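Local coordinates for putative sodium:solute symporter (Proteus mirabilis, PDB 5NV9), which couples the uptake of the sialic acid N-acetylneuraminic acid to the sodium gradient across the bacterial inner membrane, moving two sodium ions with each sugar, at residues 110-115 with 420-425; 426-431 with 472-477; 105-110 with 352-357. One frame throughout, in Å; residues are numbered along the deposited sequence.

Contact 1 of 3, residues 110-115 with 420-425; sequences EYLEAR and GLFMLG
Y111, L112 and R115 carry one face of the short cytoplasmic helix 110-115 against the cytoplasmic end of transmembrane helix 415-427, a buried helix-helix contact in this LeuT-fold transporter; the segment axes approach to 10.5 Å at a crossing angle of 43°. The Y111 ring swings across because its CG lies anti to the backbone N (chi1 165°). It runs nearly parallel to the F422 ring but is slid well aside, so the two barely overlap and meet through their CD2 atoms, 3.8 Å apart. L112, not Y111, covers a face of F422: its CD2 sits above the middle of the ring in a CH-pi contact, 4.0 Å from the centroid, while CD1 reaches CE1 of F422 and CD2 also touches CB of L421. F422 in turn rests on Y96 and F100 of helix 89-102. At R115 the chain bends at chi2 (60°), and its CG packs 3.7 Å from CA of G425, where the lack of a side chain lets R115 and the OH of Y111, 3.1 Å from G425 C, come up against the backbone. R115 NE donates to the carbonyl O of G425 at 2.8 Å, the oxygen lying close to the guanidinium plane.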
ATOM      1  N   GLU A 110      -9.213  -2.738  17.205  1.00 22.45           N
ATOM      2  CA  GLU A 110      -9.504  -2.713  18.652  1.00 23.46           C
ATOM      3  C   GLU A 110     -10.062  -1.376  19.066  1.00 21.72           C
ATOM      4  O   GLU A 110     -10.878  -1.324  19.975  1.00 22.62           O
ATOM      5  CB  GLU A 110      -8.229  -2.955  19.497  1.00 23.12           C
ATOM      6  CG  GLU A 110      -7.640  -4.342  19.392  1.00 23.84           C
ATOM      7  CD  GLU A 110      -6.209  -4.477  19.967  1.00 26.20           C
ATOM      8  OE1 GLU A 110      -5.838  -3.797  20.947  1.00 27.33           O
ATOM      9  OE2 GLU A 110      -5.434  -5.291  19.439  1.00 25.24           O
ATOM     10  N   TYR A 111      -9.604  -0.294  18.442  1.00 21.32           N
ATOM     11  CA  TYR A 111     -10.196   1.011  18.716  1.00 22.54           C
ATOM     12  C   TYR A 111     -11.751   0.975  18.532  1.00 23.16           C
ATOM     13  O   TYR A 111     -12.480   1.560  19.345  1.00 20.05           O
ATOM     14  CB  TYR A 111      -9.570   2.116  17.840  1.00 23.58           C
ATOM     15  CG  TYR A 111     -10.383   3.365  17.841  1.00 24.22           C
ATOM     16  CD1 TYR A 111     -10.296   4.246  18.903  1.00 26.31           C
ATOM     17  CD2 TYR A 111     -11.315   3.639  16.798  1.00 24.14           C
ATOM     18  CE1 TYR A 111     -11.095   5.383  18.949  1.00 24.82           C
ATOM     19  CE2 TYR A 111     -12.125   4.753  16.846  1.00 22.99           C
ATOM     20  CZ  TYR A 111     -12.015   5.626  17.915  1.00 24.58           C
ATOM     21  OH  TYR A 111     -12.786   6.771  17.961  1.00 23.44           O
ATOM     22  N   LEU A 112     -12.217   0.310  17.454  1.00 22.86           N
ATOM     23  CA  LEU A 112     -13.627   0.260  17.117  1.00 24.63           C
ATOM     24  C   LEU A 112     -14.469  -0.481  18.164  1.00 24.95           C
ATOM     25  O   LEU A 112     -15.610  -0.080  18.401  1.00 24.03           O
ATOM     26  CB  LEU A 112     -13.881  -0.325  15.730  1.00 23.33           C
ATOM     27  CG  LEU A 112     -13.286   0.414  14.502  1.00 22.78           C
ATOM     28  CD1 LEU A 112     -13.550  -0.366  13.225  1.00 21.75           C
ATOM     29  CD2 LEU A 112     -13.769   1.854  14.386  1.00 21.89           C
ATOM     30  N   GLU A 113     -13.915  -1.508  18.803  1.00 22.58           N
ATOM     31  CA  GLU A 113     -14.605  -2.141  19.898  1.00 22.77           C
ATOM     32  C   GLU A 113     -14.589  -1.214  21.097  1.00 22.93           C
ATOM     33  O   GLU A 113     -15.632  -1.031  21.731  1.00 26.74           O
ATOM     34  CB  GLU A 113     -14.063  -3.517  20.267  1.00 23.11           C
ATOM     35  CG  GLU A 113     -14.712  -4.075  21.520  1.00 24.60           C
ATOM     36  CD  GLU A 113     -14.720  -5.585  21.609  1.00 27.84           C
ATOM     37  OE1 GLU A 113     -13.925  -6.284  20.944  1.00 26.61           O
ATOM     38  OE2 GLU A 113     -15.591  -6.091  22.342  1.00 31.85           O
ATOM     39  N   ALA A 114     -13.462  -0.609  21.417  1.00 22.79           N
ATOM     40  CA  ALA A 114     -13.421   0.363  22.517  1.00 24.79           C
ATOM     41  C   ALA A 114     -14.378   1.546  22.356  1.00 25.03           C
ATOM     42  O   ALA A 114     -14.938   2.006  23.324  1.00 23.47           O
ATOM     43  CB  ALA A 114     -12.006   0.886  22.710  1.00 28.36           C
ATOM     44  N   ARG A 115     -14.550   2.054  21.126  1.00 23.52           N
ATOM     45  CA  ARG A 115     -15.373   3.229  20.842  1.00 21.72           C
ATOM     46  C   ARG A 115     -16.837   2.849  20.664  1.00 22.15           C
ATOM     47  O   ARG A 115     -17.729   3.615  21.072  1.00 19.98           O
ATOM     48  CB  ARG A 115     -14.856   3.896  19.539  1.00 23.12           C
ATOM     49  CG  ARG A 115     -15.664   5.061  19.028  1.00 24.68           C
ATOM     50  CD  ARG A 115     -15.704   6.178  20.088  1.00 25.12           C
ATOM     51  NE  ARG A 115     -16.480   7.289  19.610  1.00 24.47           N
ATOM     52  CZ  ARG A 115     -17.797   7.371  19.696  1.00 24.86           C
ATOM     53  NH1 ARG A 115     -18.474   6.414  20.294  1.00 26.31           N
ATOM     54  NH2 ARG A 115     -18.432   8.417  19.190  1.00 25.74           N
ATOM     55  N   GLY A 420     -14.940   5.179   7.216  1.00 25.11           N
ATOM     56  CA  GLY A 420     -16.001   6.003   7.817  1.00 22.66           C
ATOM     57  C   GLY A 420     -16.204   5.732   9.319  1.00 22.59           C
ATOM     58  O   GLY A 420     -16.509   6.638  10.106  1.00 21.25           O
ATOM     59  N   LEU A 421     -16.122   4.451   9.690  1.00 21.99           N
ATOM     60  CA  LEU A 421     -16.235   4.053  11.060  1.00 21.39           C
ATOM     61  C   LEU A 421     -15.243   4.764  11.943  1.00 21.93           C
ATOM     62  O   LEU A 421     -15.635   5.161  13.025  1.00 22.01           O
ATOM     63  CB  LEU A 421     -16.105   2.550  11.234  1.00 21.10           C
ATOM     64  CG  LEU A 421     -17.291   1.689  10.768  1.00 20.66           C
ATOM     65  CD1 LEU A 421     -16.907   0.209  10.639  1.00 19.56           C
ATOM     66  CD2 LEU A 421     -18.461   1.806  11.726  1.00 21.22           C
ATOM     67  N   PHE A 422     -13.969   4.890  11.508  1.00 21.87           N
ATOM     68  CA  PHE A 422     -12.972   5.628  12.241  1.00 21.54           C
ATOM     69  C   PHE A 422     -13.275   7.115  12.316  1.00 20.79           C
ATOM     70  O   PHE A 422     -13.072   7.739  13.365  1.00 22.30           O
ATOM     71  CB  PHE A 422     -11.478   5.378  11.721  1.00 21.13           C
ATOM     72  CG  PHE A 422     -10.928   4.009  12.077  1.00 19.08           C
ATOM     73  CD1 PHE A 422     -11.189   2.928  11.299  1.00 20.85           C
ATOM     74  CD2 PHE A 422     -10.184   3.814  13.226  1.00 20.06           C
ATOM     75  CE1 PHE A 422     -10.709   1.662  11.636  1.00 18.11           C
ATOM     76  CE2 PHE A 422      -9.687   2.580  13.564  1.00 18.28           C
ATOM     77  CZ  PHE A 422      -9.958   1.498  12.770  1.00 19.31           C
HETATM   78  N   MSE A 423     -13.694   7.702  11.212  1.00 20.94           N
HETATM   79  CA  MSE A 423     -14.022   9.145  11.183  1.00 22.88           C
HETATM   80  C   MSE A 423     -15.162   9.441  12.112  1.00 19.39           C
HETATM   81  O   MSE A 423     -15.132  10.389  12.898  1.00 19.78           O
HETATM   82  CB  MSE A 423     -14.434   9.592   9.776  1.00 25.56           C
HETATM   83  CG  MSE A 423     -13.301   9.473   8.774  1.00 30.05           C
HETATM   84 SE   MSE A 423     -13.816  10.124   6.984  1.00 41.70          SE
HETATM   85  CE  MSE A 423     -14.113  11.935   7.626  1.00 30.35           C
ATOM     86  N   LEU A 424     -16.140   8.561  12.089  1.00 21.42           N
ATOM     87  CA  LEU A 424     -17.359   8.683  12.949  1.00 20.89           C
ATOM     88  C   LEU A 424     -17.011   8.568  14.437  1.00 23.95           C
ATOM     89  O   LEU A 424     -17.363   9.415  15.231  1.00 21.14           O
ATOM     90  CB  LEU A 424     -18.363   7.601  12.562  1.00 19.86           C
ATOM     91  CG  LEU A 424     -19.679   7.595  13.358  1.00 18.77           C
ATOM     92  CD1 LEU A 424     -20.492   8.771  12.927  1.00 19.05           C
ATOM     93  CD2 LEU A 424     -20.450   6.309  13.178  1.00 19.10           C
ATOM     94  N   GLY A 425     -16.236   7.536  14.794  1.00 24.74           N
ATOM     95  CA  GLY A 425     -15.819   7.380  16.184  1.00 23.30           C
ATOM     96  C   GLY A 425     -14.977   8.536  16.674  1.00 24.02           C
ATOM     97  O   GLY A 425     -15.113   8.992  17.815  1.00 23.20           O
TER

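Contact 2 of 3, residues 426-431 with 472-477; sequences IFVKRA and AGTITA
V428 lays its two methyl groups against T474, CG1 lying 3.6 Å from the threonine OG1 and CG2 3.7 Å from the same oxygen, and the two side chains cross at about a right angle. The valine is the first residue to leave helical geometry after helix 415-427, and with its CG1 anti to the backbone N (chi1 -176°) both methyls straddle the T474 hydroxyl oxygen. OG1 of T474 is hydrogen-bonded to the O of V470, one turn back in its own helix; toward the valine methyls it makes van der Waals contact, and CG2 of T474 also borders CG1 of V428.

Beyond V428 the chain makes a type I beta turn to A431, closed by the bond from A431 N to the O of V428. The turn brings R430 and A431 alongside G473 and A477. There CB of A477 comes to 3.4 Å from the backbone O of R430, and the CB atoms of these two residues are 4.4 Å apart. CB of A431 lies 3.9 Å from the O of G473, an oxygen that accepts a hydrogen bond from S435 OG of helix 433-452. Close by, the OG1 and N of T476 both reach the O of A472, from opposite faces of its carbonyl plane, the hydroxyl at 2.7 Å.

The contact thus joins the cytoplasmic ends of two transmembrane helices through a tight turn. Next door, N432 ND2 bonds to the O of A477. Between residues 426-431 and 472-477 themselves, with methyl groups meeting oxygens and one another and the T474 hydroxyl bonded to V470, the contact is van der Waals in nature and depends on close fit.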
ATOM      1  N   ILE A 426     -14.054   8.970  15.830  1.00 23.85           N
ATOM      2  CA  ILE A 426     -13.072   9.958  16.238  1.00 23.42           C
ATOM      3  C   ILE A 426     -13.714  11.333  16.279  1.00 23.19           C
ATOM      4  O   ILE A 426     -13.435  12.087  17.167  1.00 24.99           O
ATOM      5  CB  ILE A 426     -11.765   9.913  15.343  1.00 24.19           C
ATOM      6  CG1 ILE A 426     -10.927   8.633  15.593  1.00 23.54           C
ATOM      7  CG2 ILE A 426     -10.888  11.160  15.528  1.00 24.23           C
ATOM      8  CD1 ILE A 426     -10.291   8.477  16.968  1.00 22.32           C
ATOM      9  N   PHE A 427     -14.584  11.665  15.349  1.00 24.53           N
ATOM     10  CA  PHE A 427     -15.067  13.053  15.266  1.00 22.57           C
ATOM     11  C   PHE A 427     -16.506  13.333  15.705  1.00 22.88           C
ATOM     12  O   PHE A 427     -16.881  14.483  15.832  1.00 25.75           O
ATOM     13  CB  PHE A 427     -14.847  13.575  13.852  1.00 22.05           C
ATOM     14  CG  PHE A 427     -13.378  13.671  13.498  1.00 22.75           C
ATOM     15  CD1 PHE A 427     -12.591  14.631  14.097  1.00 22.55           C
ATOM     16  CD2 PHE A 427     -12.786  12.746  12.633  1.00 22.74           C
ATOM     17  CE1 PHE A 427     -11.232  14.732  13.799  1.00 26.25           C
ATOM     18  CE2 PHE A 427     -11.438  12.855  12.309  1.00 22.89           C
ATOM     19  CZ  PHE A 427     -10.655  13.847  12.891  1.00 24.43           C
ATOM     20  N   VAL A 428     -17.302  12.297  15.931  1.00 22.10           N
ATOM     21  CA  VAL A 428     -18.707  12.476  16.255  1.00 21.09           C
ATOM     22  C   VAL A 428     -18.963  11.860  17.609  1.00 20.37           C
ATOM     23  O   VAL A 428     -19.198  10.650  17.727  1.00 21.58           O
ATOM     24  CB  VAL A 428     -19.542  11.811  15.184  1.00 21.61           C
ATOM     25  CG1 VAL A 428     -20.989  12.070  15.438  1.00 23.90           C
ATOM     26  CG2 VAL A 428     -19.126  12.336  13.816  1.00 22.61           C
ATOM     27  N   LYS A 429     -18.867  12.677  18.650  1.00 21.03           N
ATOM     28  CA  LYS A 429     -18.961  12.183  20.036  1.00 24.43           C
ATOM     29  C   LYS A 429     -20.261  11.400  20.314  1.00 23.01           C
ATOM     30  O   LYS A 429     -20.281  10.447  21.093  1.00 24.92           O
ATOM     31  CB  LYS A 429     -18.839  13.358  21.024  1.00 27.03           C
ATOM     32  CG  LYS A 429     -18.960  12.935  22.493  1.00 34.38           C
ATOM     33  CD  LYS A 429     -18.585  14.054  23.482  1.00 39.06           C
ATOM     34  CE  LYS A 429     -18.962  13.689  24.932  1.00 40.60           C
ATOM     35  NZ  LYS A 429     -17.996  12.735  25.528  1.00 41.87           N
ATOM     36  N   ARG A 430     -21.355  11.764  19.681  1.00 23.54           N
ATOM     37  CA  ARG A 430     -22.622  11.117  20.012  1.00 27.51           C
ATOM     38  C   ARG A 430     -22.852   9.798  19.291  1.00 23.88           C
ATOM     39  O   ARG A 430     -23.743   9.046  19.651  1.00 22.47           O
ATOM     40  CB  ARG A 430     -23.802  12.034  19.754  1.00 31.06           C
ATOM     41  CG  ARG A 430     -24.029  12.955  20.926  1.00 37.45           C
ATOM     42  CD  ARG A 430     -23.287  14.259  20.708  1.00 43.98           C
ATOM     43  NE  ARG A 430     -23.627  14.761  19.380  1.00 52.18           N
ATOM     44  CZ  ARG A 430     -22.798  14.834  18.323  1.00 51.67           C
ATOM     45  NH1 ARG A 430     -21.531  14.489  18.445  1.00 35.17           N
ATOM     46  NH2 ARG A 430     -23.261  15.278  17.126  1.00 52.47           N
ATOM     47  N   ALA A 431     -22.022   9.502  18.302  1.00 21.41           N
ATOM     48  CA  ALA A 431     -22.189   8.281  17.598  1.00 20.90           C
ATOM     49  C   ALA A 431     -22.008   7.168  18.579  1.00 21.88           C
ATOM     50  O   ALA A 431     -21.220   7.306  19.525  1.00 20.41           O
ATOM     51  CB  ALA A 431     -21.170   8.166  16.462  1.00 21.77           C
ATOM     52  N   ALA A 472     -25.104   8.553   8.197  1.00 22.74           N
ATOM     53  CA  ALA A 472     -26.106   7.726   8.807  1.00 20.50           C
ATOM     54  C   ALA A 472     -25.766   7.547  10.274  1.00 21.64           C
ATOM     55  O   ALA A 472     -26.660   7.533  11.127  1.00 23.00           O
ATOM     56  CB  ALA A 472     -26.232   6.380   8.091  1.00 20.04           C
ATOM     57  N   GLY A 473     -24.490   7.469  10.624  1.00 19.81           N
ATOM     58  CA  GLY A 473     -24.152   7.203  12.037  1.00 20.30           C
ATOM     59  C   GLY A 473     -24.274   8.440  12.904  1.00 19.11           C
ATOM     60  O   GLY A 473     -24.325   8.351  14.117  1.00 23.14           O
ATOM     61  N   THR A 474     -24.289   9.592  12.274  1.00 18.04           N
ATOM     62  CA  THR A 474     -24.568  10.825  12.990  1.00 20.24           C
ATOM     63  C   THR A 474     -26.104  11.061  13.204  1.00 21.58           C
ATOM     64  O   THR A 474     -26.623  11.224  14.338  1.00 19.33           O
ATOM     65  CB  THR A 474     -23.885  11.978  12.252  1.00 20.26           C
ATOM     66  OG1 THR A 474     -22.460  11.730  12.225  1.00 22.38           O
ATOM     67  CG2 THR A 474     -24.153  13.272  12.990  1.00 22.39           C
ATOM     68  N   ILE A 475     -26.859  11.024  12.134  1.00 22.76           N
ATOM     69  CA  ILE A 475     -28.277  11.312  12.272  1.00 26.07           C
ATOM     70  C   ILE A 475     -29.077  10.277  13.077  1.00 22.37           C
ATOM     71  O   ILE A 475     -30.049  10.651  13.695  1.00 25.39           O
ATOM     72  CB  ILE A 475     -28.960  11.637  10.892  1.00 30.76           C
ATOM     73  CG1 ILE A 475     -28.887  10.469   9.940  1.00 37.52           C
ATOM     74  CG2 ILE A 475     -28.346  12.866  10.262  1.00 33.35           C
ATOM     75  CD1 ILE A 475     -29.158  10.837   8.477  1.00 43.43           C
ATOM     76  N   THR A 476     -28.715   8.997  13.061  1.00 22.27           N
ATOM     77  CA  THR A 476     -29.376   7.959  13.869  1.00 21.81           C
ATOM     78  C   THR A 476     -28.893   7.717  15.290  1.00 23.65           C
ATOM     79  O   THR A 476     -29.518   6.922  15.995  1.00 23.07           O
ATOM     80  CB  THR A 476     -29.333   6.588  13.174  1.00 22.36           C
ATOM     81  OG1 THR A 476     -27.992   6.117  13.057  1.00 21.88           O
ATOM     82  CG2 THR A 476     -29.942   6.701  11.803  1.00 23.98           C
ATOM     83  N   ALA A 477     -27.779   8.332  15.677  1.00 23.54           N
ATOM     84  CA  ALA A 477     -27.246   8.301  17.067  1.00 25.44           C
ATOM     85  C   ALA A 477     -28.305   8.487  18.182  1.00 24.74           C
ATOM     86  O   ALA A 477     -28.266   7.761  19.154  1.00 21.65           O
ATOM     87  CB  ALA A 477     -26.126   9.333  17.229  1.00 25.84           C
TER

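Contact 3 of 3, residues 105-110 with 352-357; sequences ITSAYE and SSCFNS
The chain from 105 to 110 is a loop closed by a type I beta turn, S107 to E110, and lies beside the cytoplasmic end of helix 328-361, with the CA atoms of S107 and C354 5.3 Å apart. T106 leads with its methyl: CG2 rests 3.9 Å from the O of S353 and also touches CB of S357. S107 meets CB of S357 through its own CB, while its OG, anti to the backbone N (chi1 173°), passes C354 SG at 3.7 Å and is hydrogen-bonded to D358. The same sulfur lies in the plane of the Y109 ring, 3.6 Å from CE2, an edge-on sulfur-aromatic contact; the phenol OH beyond is bonded to A253 O. The extended E110 side chain reaches back to the start of the turn, and its OE2 takes three hydrogen bonds, from T106 N, S107 N and S357 OG, the last at 2.6 Å. All three donors stand out of the carboxylate plane, and together they fix the position of this oxygen. S107 and E110 form a capping box: the carboxylate accepts from S107 N, nearly straight at 175°, while the serine OG takes a weak bond from Y109 N, ahead of helix 110-115.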
ATOM      1  N   ILE A 105      -2.576  -0.899  21.183  1.00 26.96           N
ATOM      2  CA  ILE A 105      -3.195  -1.787  20.222  1.00 25.48           C
ATOM      3  C   ILE A 105      -2.171  -2.726  19.625  1.00 26.65           C
ATOM      4  O   ILE A 105      -1.020  -2.334  19.422  1.00 23.90           O
ATOM      5  CB  ILE A 105      -3.937  -1.019  19.103  1.00 25.78           C
ATOM      6  CG1 ILE A 105      -3.027  -0.099  18.303  1.00 25.56           C
ATOM      7  CG2 ILE A 105      -5.063  -0.205  19.722  1.00 28.04           C
ATOM      8  CD1 ILE A 105      -3.235  -0.187  16.822  1.00 27.61           C
ATOM      9  N   THR A 106      -2.607  -3.953  19.344  1.00 25.04           N
ATOM     10  CA  THR A 106      -1.944  -4.782  18.394  1.00 25.61           C
ATOM     11  C   THR A 106      -2.606  -4.527  17.018  1.00 26.09           C
ATOM     12  O   THR A 106      -1.916  -4.136  16.060  1.00 25.06           O
ATOM     13  CB  THR A 106      -1.984  -6.261  18.835  1.00 25.64           C
ATOM     14  OG1 THR A 106      -1.020  -6.420  19.869  1.00 27.24           O
ATOM     15  CG2 THR A 106      -1.645  -7.228  17.691  1.00 24.08           C
ATOM     16  N   SER A 107      -3.933  -4.634  16.975  1.00 25.35           N
ATOM     17  CA  SER A 107      -4.736  -4.360  15.750  1.00 25.54           C
ATOM     18  C   SER A 107      -5.440  -3.003  15.881  1.00 23.80           C
ATOM     19  O   SER A 107      -6.018  -2.714  16.896  1.00 22.68           O
ATOM     20  CB  SER A 107      -5.775  -5.459  15.538  1.00 24.43           C
ATOM     21  OG  SER A 107      -6.666  -5.168  14.498  1.00 24.26           O
ATOM     22  N   ALA A 108      -5.404  -2.214  14.829  1.00 22.20           N
ATOM     23  CA  ALA A 108      -6.119  -0.930  14.780  1.00 21.44           C
ATOM     24  C   ALA A 108      -7.601  -1.022  15.107  1.00 20.82           C
ATOM     25  O   ALA A 108      -8.178  -0.053  15.713  1.00 20.12           O
ATOM     26  CB  ALA A 108      -5.940  -0.304  13.400  1.00 20.37           C
ATOM     27  N   TYR A 109      -8.195  -2.175  14.775  1.00 21.73           N
ATOM     28  CA  TYR A 109      -9.676  -2.379  14.849  1.00 22.18           C
ATOM     29  C   TYR A 109     -10.159  -2.539  16.304  1.00 21.63           C
ATOM     30  O   TYR A 109     -11.347  -2.402  16.621  1.00 21.48           O
ATOM     31  CB  TYR A 109     -10.122  -3.471  13.858  1.00 22.68           C
ATOM     32  CG  TYR A 109      -9.534  -3.164  12.513  1.00 23.42           C
ATOM     33  CD1 TYR A 109      -9.841  -1.953  11.853  1.00 23.39           C
ATOM     34  CD2 TYR A 109      -8.503  -3.982  11.959  1.00 27.07           C
ATOM     35  CE1 TYR A 109      -9.206  -1.613  10.650  1.00 24.26           C
ATOM     36  CE2 TYR A 109      -7.882  -3.645  10.750  1.00 24.77           C
ATOM     37  CZ  TYR A 109      -8.196  -2.448  10.119  1.00 22.26           C
ATOM     38  OH  TYR A 109      -7.544  -2.106   8.945  1.00 22.39           O
ATOM     39  N   GLU A 110      -9.213  -2.738  17.205  1.00 22.45           N
ATOM     40  CA  GLU A 110      -9.504  -2.713  18.652  1.00 23.46           C
ATOM     41  C   GLU A 110     -10.062  -1.376  19.066  1.00 21.72           C
ATOM     42  O   GLU A 110     -10.878  -1.324  19.975  1.00 22.62           O
ATOM     43  CB  GLU A 110      -8.229  -2.955  19.497  1.00 23.12           C
ATOM     44  CG  GLU A 110      -7.640  -4.342  19.392  1.00 23.84           C
ATOM     45  CD  GLU A 110      -6.209  -4.477  19.967  1.00 26.20           C
ATOM     46  OE1 GLU A 110      -5.838  -3.797  20.947  1.00 27.33           O
ATOM     47  OE2 GLU A 110      -5.434  -5.291  19.439  1.00 25.24           O
ATOM     48  N   SER A 352      -1.766 -11.227   9.726  1.00 20.32           N
ATOM     49  CA  SER A 352      -1.569 -12.034  10.956  1.00 18.88           C
ATOM     50  C   SER A 352      -1.765 -11.269  12.234  1.00 19.06           C
ATOM     51  O   SER A 352      -2.282 -11.858  13.156  1.00 19.96           O
ATOM     52  CB  SER A 352      -0.242 -12.709  10.979  1.00 19.48           C
ATOM     53  OG  SER A 352      -0.089 -13.498  12.145  1.00 21.37           O
ATOM     54  N   SER A 353      -1.412  -9.967  12.331  1.00 19.55           N
ATOM     55  CA  SER A 353      -1.678  -9.239  13.553  1.00 21.47           C
ATOM     56  C   SER A 353      -3.236  -9.104  13.841  1.00 24.84           C
ATOM     57  O   SER A 353      -3.677  -9.238  14.990  1.00 22.13           O
ATOM     58  CB  SER A 353      -1.024  -7.837  13.524  1.00 23.19           C
ATOM     59  OG  SER A 353      -1.749  -6.948  12.638  1.00 25.02           O
ATOM     60  N   CYS A 354      -4.005  -8.771  12.798  1.00 23.07           N
ATOM     61  CA  CYS A 354      -5.461  -8.709  12.864  1.00 22.16           C
ATOM     62  C   CYS A 354      -6.050 -10.055  13.220  1.00 22.66           C
ATOM     63  O   CYS A 354      -6.929 -10.155  14.100  1.00 27.00           O
ATOM     64  CB  CYS A 354      -6.016  -8.250  11.506  1.00 21.29           C
ATOM     65  SG  CYS A 354      -5.678  -6.503  11.170  1.00 26.61           S
ATOM     66  N   PHE A 355      -5.601 -11.120  12.556  1.00 20.45           N
ATOM     67  CA  PHE A 355      -6.135 -12.406  12.923  1.00 21.07           C
ATOM     68  C   PHE A 355      -5.883 -12.709  14.425  1.00 23.66           C
ATOM     69  O   PHE A 355      -6.797 -13.161  15.131  1.00 23.05           O
ATOM     70  CB  PHE A 355      -5.590 -13.491  12.046  1.00 20.69           C
ATOM     71  CG  PHE A 355      -6.248 -14.823  12.260  1.00 23.56           C
ATOM     72  CD1 PHE A 355      -5.819 -15.645  13.254  1.00 24.42           C
ATOM     73  CD2 PHE A 355      -7.330 -15.222  11.467  1.00 26.81           C
ATOM     74  CE1 PHE A 355      -6.387 -16.907  13.433  1.00 27.68           C
ATOM     75  CE2 PHE A 355      -7.929 -16.454  11.665  1.00 27.96           C
ATOM     76  CZ  PHE A 355      -7.457 -17.292  12.666  1.00 27.52           C
ATOM     77  N   ASN A 356      -4.657 -12.449  14.894  1.00 22.57           N
ATOM     78  CA  ASN A 356      -4.208 -12.772  16.241  1.00 24.58           C
ATOM     79  C   ASN A 356      -5.056 -12.074  17.342  1.00 25.46           C
ATOM     80  O   ASN A 356      -5.492 -12.705  18.343  1.00 23.04           O
ATOM     81  CB  ASN A 356      -2.727 -12.413  16.419  1.00 25.95           C
ATOM     82  CG  ASN A 356      -1.994 -13.330  17.390  1.00 27.65           C
ATOM     83  OD1 ASN A 356      -1.867 -13.035  18.585  1.00 27.67           O
ATOM     84  ND2 ASN A 356      -1.563 -14.484  16.887  1.00 27.71           N
ATOM     85  N   SER A 357      -5.279 -10.774  17.143  1.00 23.81           N
ATOM     86  CA  SER A 357      -5.968  -9.955  18.110  1.00 23.26           C
ATOM     87  C   SER A 357      -7.493 -10.070  17.950  1.00 23.18           C
ATOM     88  O   SER A 357      -8.169 -10.407  18.920  1.00 21.97           O
ATOM     89  CB  SER A 357      -5.527  -8.480  18.006  1.00 23.76           C
ATOM     90  OG  SER A 357      -6.310  -7.653  18.901  1.00 24.72           O
TER

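How the contacts relate
Contacts 1 and 3 share E110 and lie with centres about 14 Å apart: F422 of contact 1 touches Y109 through CZ and CD1, 3.6 Å apart, linking helix 415-427 to the loop that leads into helix 110-115. Contact 2 follows contact 1 in the chain, just where helix 415-427 ends, their centres about 11 Å apart, and R115 joins them, its NH1 3.0 Å from the O of A431 in a probable hydrogen bond. Contacts 2 and 3 do not touch. Contact 3 lies nearest the transport sites, the S353 side chain being about 12 Å from a bound sodium ion and that of Y109 about 11 Å from that of the sialic-acid-binding R135; contacts 1 and 2 lie away from them.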